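Local atomic coordinates of dihydrodipicolinate synthase (PDB entry 1XKY), a protein that probably catalyses the condensation of pyruvate with aspartate semialdehyde, an early step in bacterial lysine biosynthesis. Residues A[39-42]-A[43-47]; A[163-166]-A[167-170]; A[219-222]-A[223-226]. One frame throughout, in Å; residues are numbered along the deposited sequence.

Contact 1: A[39-42]-A[43-47]; sequences VNYL and IDNGT
The side-chain amide of Asn-45 stacks on one face of the Tyr-41 ring, with the two planes 25° apart. The site is the C-terminal end of helix 32-44, in the beta-alpha-beta unit that joins strands 16-19 and 49-52 of the TIM barrel. Asn-45 ND2 sits 3.2 Å above the plane of the Tyr-41 ring and is offset toward the rim. Its nearest ring atom is CE1. Tyr-41 CG lies opposite its backbone N (chi1 169°), which carries the ring toward Asn-45. At the phenol end, OH makes a weak hydrogen bond to His-219 O, and Leu-272 also touches the Tyr-41 side chain. Asn-45 ND2 donates to Tyr-41 O at 2.8 Å. Tyr-41 O lies in the amide plane of Asn-45, and the bond would hold the amide flat over the ring. One turn earlier the helix is regular. Ile-43 N bonds to Val-39 O at 3.1 Å, and Ile-43 CD1 packs alongside Val-39 CG1 at 3.9 Å. Beyond Asn-45 the chain turns through Gly-46, whose phi is positive (89°). It then runs into Thr-47, whose OG1 is hydrogen-bonded to Thr-18 OG1 and also lies close to Leu-42 CB. Two N-H groups grip Leu-42 O. Asn-45 N, at 2.9 Å, and Thr-47 N, at 3.1 Å, reach Leu-42 O from opposite faces of its carbonyl plane.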
loop_
_atom_site.group_PDB
_atom_site.type_symbol
_atom_site.label_atom_id
_atom_site.label_comp_id
_atom_site.label_asym_id
_atom_site.label_seq_id
_atom_site.Cartn_x
_atom_site.Cartn_y
_atom_site.Cartn_z
ATOM N N VAL A 39 4.832 -25.790 -27.827
ATOM C CA VAL A 39 5.161 -26.835 -26.846
ATOM C C VAL A 39 6.533 -27.448 -27.139
ATOM O O VAL A 39 7.366 -27.587 -26.238
ATOM C CB VAL A 39 4.084 -27.937 -26.798
ATOM C CG1 VAL A 39 4.569 -29.145 -26.007
ATOM C CG2 VAL A 39 2.788 -27.395 -26.184
ATOM N N ASN A 40 6.775 -27.783 -28.401
ATOM C CA ASN A 40 8.070 -28.367 -28.788
ATOM C C ASN A 40 9.236 -27.403 -28.591
ATOM O O ASN A 40 10.314 -27.796 -28.107
ATOM C CB ASN A 40 8.015 -28.875 -30.228
ATOM C CG ASN A 40 7.241 -30.172 -30.342
ATOM O OD1 ASN A 40 7.486 -31.113 -29.587
ATOM N ND2 ASN A 40 6.302 -30.228 -31.274
ATOM N N TYR A 41 9.003 -26.144 -28.953
ATOM C CA TYR A 41 9.979 -25.086 -28.711
ATOM C C TYR A 41 10.359 -24.994 -27.220
ATOM O O TYR A 41 11.549 -24.995 -26.862
ATOM C CB TYR A 41 9.461 -23.736 -29.228
ATOM C CG TYR A 41 10.320 -22.580 -28.754
ATOM C CD1 TYR A 41 11.469 -22.210 -29.448
ATOM C CD2 TYR A 41 10.009 -21.899 -27.581
ATOM C CE1 TYR A 41 12.279 -21.169 -28.998
ATOM C CE2 TYR A 41 10.804 -20.850 -27.124
ATOM C CZ TYR A 41 11.942 -20.489 -27.832
ATOM O OH TYR A 41 12.739 -19.448 -27.371
ATOM N N LEU A 42 9.357 -24.931 -26.351
ATOM C CA LEU A 42 9.622 -24.786 -24.912
ATOM C C LEU A 42 10.452 -25.944 -24.372
ATOM O O LEU A 42 11.444 -25.730 -23.671
ATOM C CB LEU A 42 8.317 -24.647 -24.118
ATOM C CG LEU A 42 7.533 -23.356 -24.392
ATOM C CD1 LEU A 42 6.188 -23.399 -23.670
ATOM C CD2 LEU A 42 8.337 -22.129 -24.009
ATOM N N ILE A 43 10.062 -27.164 -24.726
ATOM C CA ILE A 43 10.764 -28.355 -24.262
ATOM C C ILE A 43 12.243 -28.381 -24.708
ATOM O O ILE A 43 13.099 -28.840 -23.953
ATOM C CB ILE A 43 10.000 -29.645 -24.660
ATOM C CG1 ILE A 43 8.662 -29.709 -23.906
ATOM C CG2 ILE A 43 10.826 -30.887 -24.360
ATOM C CD1 ILE A 43 7.720 -30.812 -24.386
ATOM N N ASP A 44 12.533 -27.857 -25.896
ATOM C CA ASP A 44 13.920 -27.754 -26.390
ATOM C C ASP A 44 14.662 -26.520 -25.885
ATOM O O ASP A 44 15.854 -26.362 -26.163
ATOM C CB ASP A 44 13.947 -27.740 -27.919
ATOM C CG ASP A 44 13.445 -29.035 -28.527
ATOM O OD1 ASP A 44 13.433 -30.076 -27.831
ATOM O OD2 ASP A 44 13.050 -29.001 -29.712
ATOM N N ASN A 45 13.965 -25.661 -25.139
ATOM C CA ASN A 45 14.537 -24.426 -24.616
ATOM C C ASN A 45 14.439 -24.312 -23.087
ATOM O O ASN A 45 14.163 -23.248 -22.550
ATOM C CB ASN A 45 13.896 -23.224 -25.324
ATOM C CG ASN A 45 14.450 -23.018 -26.721
ATOM O OD1 ASN A 45 15.439 -22.311 -26.893
ATOM N ND2 ASN A 45 13.845 -23.663 -27.719
ATOM N N GLY A 46 14.685 -25.417 -22.391
ATOM C CA GLY A 46 14.846 -25.407 -20.932
ATOM C C GLY A 46 13.604 -25.577 -20.066
ATOM O O GLY A 46 13.716 -25.626 -18.835
ATOM N N THR A 47 12.424 -25.673 -20.683
ATOM C CA THR A 47 11.175 -25.873 -19.921
ATOM C C THR A 47 11.085 -27.308 -19.396
ATOM O O THR A 47 11.235 -28.265 -20.163
ATOM C CB THR A 47 9.920 -25.519 -20.770
ATOM O OG1 THR A 47 9.867 -24.102 -20.985
ATOM C CG2 THR A 47 8.620 -25.959 -20.083
#

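Contact 2: A[163-166]-A[167-170]; sequences SEIE and NIVA. With K (potassium ion), chain F.
Ile-165 and Ile-168 form the tightly packed part of this turn, and Glu-166 marks its outer side. The two isoleucine side chains cross at an oblique angle. Their CD1 atoms meet at 4.0 Å, and CG1 of Ile-168 also runs close to CB and CG2 of Ile-165. From helix 123-135, Lys-131 touches Ile-165 and Ala-134 touches Ile-168. Asn-167 lies beside Ile-165 and points the same way. Its CG stands between the backbone N and the carbonyl carbon (chi1 63°), which brings Asn-167 OD1 to 3.6 Å from Ile-165 CG2. Its ND2 is hydrogen-bonded to Ala-134 O and Leu-139 O, so the amide ties the turn to the end of the neighbouring helix and the loop after it. In the backbone, Ile-168 N donates to Ile-165 O at 3.1 Å and closes a type I beta turn. The donor stands well above the carbonyl plane.

Ile-165 O also binds the potassium ion. Ser-163 O and Ile-168 O are each 2.7 Å from the metal. Glu-166 O is a more distant ligand, 3.2 Å from the potassium. All four protein ligands are main-chain oxygens. The looser side of the ion is taken by two waters, the nearer of them 2.6 Å from the potassium. The Glu-166 side chain is exposed and extended, and its carboxylate does not contribute to the metal shell. Ser-163 OG is not a ligand either; it bonds to Val-160 O, one turn back. Four main-chain carbonyls and two waters make a six-coordinate, roughly octahedral potassium site. It occupies an alpha-to-beta loop of the TIM barrel, between helix 156-163 and strand 168-173.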
loop_
_atom_site.group_PDB
_atom_site.type_symbol
_atom_site.label_atom_id
_atom_site.label_comp_id
_atom_site.label_asym_id
_atom_site.label_seq_id
_atom_site.Cartn_x
_atom_site.Cartn_y
_atom_site.Cartn_z
ATOM N N SER A 163 -0.423 -28.450 2.874
ATOM C CA SER A 163 0.692 -29.345 2.542
ATOM C C SER A 163 0.583 -30.713 3.226
ATOM O O SER A 163 1.188 -31.683 2.768
ATOM C CB SER A 163 2.044 -28.712 2.901
ATOM O OG SER A 163 2.318 -28.828 4.290
ATOM N N GLU A 164 -0.170 -30.787 4.320
ATOM C CA GLU A 164 -0.417 -32.050 4.997
ATOM C C GLU A 164 -1.405 -32.943 4.243
ATOM O O GLU A 164 -1.538 -34.116 4.558
ATOM C CB GLU A 164 -0.914 -31.803 6.419
ATOM C CG GLU A 164 0.145 -31.166 7.305
ATOM C CD GLU A 164 -0.398 -30.665 8.622
ATOM O OE1 GLU A 164 -1.510 -31.069 9.026
ATOM O OE2 GLU A 164 0.289 -29.848 9.256
ATOM N N ILE A 165 -2.110 -32.392 3.262
ATOM C CA ILE A 165 -2.998 -33.201 2.447
ATOM C C ILE A 165 -2.146 -33.898 1.396
ATOM O O ILE A 165 -1.325 -33.255 0.732
ATOM C CB ILE A 165 -4.101 -32.358 1.817
ATOM C CG1 ILE A 165 -4.984 -31.777 2.937
ATOM C CG2 ILE A 165 -4.917 -33.190 0.829
ATOM C CD1 ILE A 165 -5.881 -30.671 2.502
ATOM N N GLU A 166 -2.340 -35.211 1.270
ATOM C CA GLU A 166 -1.441 -36.091 0.525
ATOM C C GLU A 166 -1.078 -35.565 -0.869
ATOM O O GLU A 166 0.102 -35.491 -1.209
ATOM C CB GLU A 166 -2.044 -37.497 0.424
ATOM C CG GLU A 166 -1.209 -38.472 -0.375
ATOM C CD GLU A 166 -1.742 -39.893 -0.320
ATOM O OE1 GLU A 166 -0.906 -40.822 -0.290
ATOM O OE2 GLU A 166 -2.984 -40.085 -0.307
ATOM N N ASN A 167 -2.073 -35.183 -1.662
ATOM C CA ASN A 167 -1.813 -34.798 -3.062
ATOM C C ASN A 167 -1.563 -33.299 -3.313
ATOM O O ASN A 167 -1.450 -32.884 -4.465
ATOM C CB ASN A 167 -2.919 -35.329 -3.987
ATOM C CG ASN A 167 -4.277 -34.744 -3.682
ATOM O OD1 ASN A 167 -4.578 -34.412 -2.536
ATOM N ND2 ASN A 167 -5.113 -34.623 -4.710
ATOM N N ILE A 168 -1.479 -32.490 -2.257
ATOM C CA ILE A 168 -1.066 -31.085 -2.399
ATOM C C ILE A 168 0.446 -31.028 -2.163
ATOM O O ILE A 168 0.918 -31.115 -1.018
ATOM C CB ILE A 168 -1.835 -30.125 -1.454
ATOM C CG1 ILE A 168 -3.347 -30.278 -1.665
ATOM C CG2 ILE A 168 -1.393 -28.677 -1.719
ATOM C CD1 ILE A 168 -4.225 -29.353 -0.840
ATOM N N VAL A 169 1.192 -30.900 -3.260
ATOM C CA VAL A 169 2.629 -31.188 -3.279
ATOM C C VAL A 169 3.545 -29.984 -3.520
ATOM O O VAL A 169 4.768 -30.089 -3.349
ATOM C CB VAL A 169 2.958 -32.297 -4.323
ATOM C CG1 VAL A 169 2.182 -33.565 -4.022
ATOM C CG2 VAL A 169 2.688 -31.835 -5.776
ATOM N N ALA A 170 2.972 -28.848 -3.907
ATOM C CA ALA A 170 3.777 -27.679 -4.257
ATOM C C ALA A 170 2.957 -26.395 -4.240
ATOM O O ALA A 170 1.726 -26.436 -4.204
ATOM C CB ALA A 170 4.424 -27.870 -5.627
HETATM K K K F . 1.453 -33.231 0.603
HETATM O O HOH W 1 4.176 -32.899 -0.415
HETATM O O HOH W 2 1.786 -35.247 2.259
#

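Contact 3: A[219-222]-A[223-226]; sequences HVIG and NEMQ
Ile-221 meets both Glu-224 and Met-225 one turn further along helix 218-234, and Gly-222 continues the contact through its backbone. Ile-221 and Gly-222 are the residues most covered here, followed by Met-225. The helix is kinked around Asn-223 and Glu-224, where the i-to-i-4 bonding is interrupted. Regular bonding resumes with Met-225 N, which donates to Ile-221 O at 3.0 Å in a nearly straight bond. Gly-222 O then takes the N-H of Gln-226, with Gln-226 N at 2.9 Å from Gly-222 O. The CB atoms of Met-225 and Gln-226 lie against this same oxygen. Ile-221 directs its two branches to different places. CG1 lies between the backbone N and the carbonyl carbon (chi1 52°), and Ile-221 CD1 beyond it approaches Met-225 CG at a loose 4.4 Å. CG2 faces the Glu-224 carboxylate instead. Leu-247 of helix 237-253 touches both Ile-221 and Met-225, while Met-225 also reaches Ile-213 and Ser-215 of strand 212-215. Helix 218-234 is thus packed between barrel strand 212-215 and helix 237-253.

The turn about the CB-CG bond of Glu-224 (chi2 81°) folds the chain back across Ile-221 at about a right angle. This puts Glu-224 OE1 3.2 Å from Ile-221 CA and 3.5 Å from Ile-221 CB. A water bridges the kink. It donates to Glu-224 OE1 at 2.7 Å and, over a longer 3.3 Å, to Val-220 O. The close approach of Glu-224 OE1 to Ile-221 O, another acceptor, would be somewhat unfavourable. The water donating to OE1 would relieve it, consistent with an ionised, partly exposed carboxylate.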
loop_
_atom_site.group_PDB
_atom_site.type_symbol
_atom_site.label_atom_id
_atom_site.label_comp_id
_atom_site.label_asym_id
_atom_site.label_seq_id
_atom_site.Cartn_x
_atom_site.Cartn_y
_atom_site.Cartn_z
ATOM N N HIS A 219 9.638 -18.274 -22.049
ATOM C CA HIS A 219 9.201 -18.233 -23.451
ATOM C C HIS A 219 10.267 -17.655 -24.395
ATOM O O HIS A 219 10.299 -18.019 -25.565
ATOM C CB HIS A 219 7.934 -17.393 -23.623
ATOM C CG HIS A 219 6.689 -18.024 -23.078
ATOM N ND1 HIS A 219 5.874 -18.828 -23.841
ATOM C CD2 HIS A 219 6.081 -17.908 -21.872
ATOM C CE1 HIS A 219 4.835 -19.210 -23.119
ATOM N NE2 HIS A 219 4.935 -18.663 -21.921
ATOM N N VAL A 220 11.100 -16.737 -23.901
ATOM C CA VAL A 220 12.101 -16.069 -24.734
ATOM C C VAL A 220 13.555 -16.255 -24.293
ATOM O O VAL A 220 14.453 -16.192 -25.129
ATOM C CB VAL A 220 11.812 -14.547 -24.903
ATOM C CG1 VAL A 220 10.550 -14.344 -25.736
ATOM C CG2 VAL A 220 11.705 -13.830 -23.545
ATOM N N ILE A 221 13.796 -16.479 -23.003
ATOM C CA ILE A 221 15.169 -16.663 -22.522
ATOM C C ILE A 221 15.313 -17.903 -21.637
ATOM O O ILE A 221 16.060 -17.899 -20.671
ATOM C CB ILE A 221 15.694 -15.401 -21.794
ATOM C CG1 ILE A 221 14.705 -14.952 -20.709
ATOM C CG2 ILE A 221 15.959 -14.274 -22.807
ATOM C CD1 ILE A 221 15.324 -14.039 -19.644
ATOM N N GLY A 222 14.617 -18.975 -22.002
ATOM C CA GLY A 222 14.689 -20.230 -21.268
ATOM C C GLY A 222 16.097 -20.794 -21.179
ATOM O O GLY A 222 16.494 -21.287 -20.126
ATOM N N ASN A 223 16.858 -20.730 -22.275
ATOM C CA ASN A 223 18.224 -21.277 -22.249
ATOM C C ASN A 223 19.103 -20.478 -21.285
ATOM O O ASN A 223 19.912 -21.054 -20.553
ATOM C CB ASN A 223 18.859 -21.329 -23.646
ATOM C CG ASN A 223 18.261 -22.424 -24.542
ATOM O OD1 ASN A 223 17.719 -23.423 -24.066
ATOM N ND2 ASN A 223 18.386 -22.240 -25.847
ATOM N N GLU A 224 18.928 -19.157 -21.286
ATOM C CA GLU A 224 19.658 -18.267 -20.378
ATOM C C GLU A 224 19.335 -18.574 -18.903
ATOM O O GLU A 224 20.238 -18.655 -18.060
ATOM C CB GLU A 224 19.357 -16.804 -20.695
ATOM C CG GLU A 224 19.967 -16.296 -22.019
ATOM C CD GLU A 224 19.168 -16.660 -23.276
ATOM O OE1 GLU A 224 18.193 -17.431 -23.202
ATOM O OE2 GLU A 224 19.543 -16.180 -24.365
ATOM N N MET A 225 18.054 -18.768 -18.607
ATOM C CA MET A 225 17.608 -19.133 -17.259
ATOM C C MET A 225 18.145 -20.500 -16.832
ATOM O O MET A 225 18.497 -20.697 -15.676
ATOM C CB MET A 225 16.078 -19.151 -17.187
ATOM C CG MET A 225 15.429 -17.801 -17.386
ATOM S SD MET A 225 13.634 -17.904 -17.463
ATOM C CE MET A 225 13.283 -18.500 -15.808
ATOM N N GLN A 226 18.198 -21.441 -17.774
ATOM C CA GLN A 226 18.774 -22.760 -17.512
ATOM C C GLN A 226 20.254 -22.634 -17.110
ATOM O O GLN A 226 20.693 -23.239 -16.130
ATOM C CB GLN A 226 18.607 -23.643 -18.745
ATOM C CG GLN A 226 19.088 -25.068 -18.595
ATOM C CD GLN A 226 18.779 -25.893 -19.827
ATOM O OE1 GLN A 226 19.418 -25.739 -20.872
ATOM N NE2 GLN A 226 17.790 -26.754 -19.722
HETATM O O HOH W 3 17.016 -18.200 -25.561
#

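Overall arrangement
From the N terminus the contacts come in series: 39-47, then 163-170, then 219-226. Each closes only a short local turn, and none nests in or crosses another. Contact 1 ends the helix after the first barrel strand. Contact 2 leads into the sixth strand, and contact 3 lies on the helix after the eighth. Because the barrel is closed, first and last units are neighbours. Contacts 1 and 3 therefore touch, with Asn-45 OD1 3.1 Å from Asn-223 ND2 and Gly-46 packing on Gln-226. Their centres are about 10 Å apart. Contact 2 stands apart, its centre about 28 Å from that of contact 1 and 29 Å from that of contact 3.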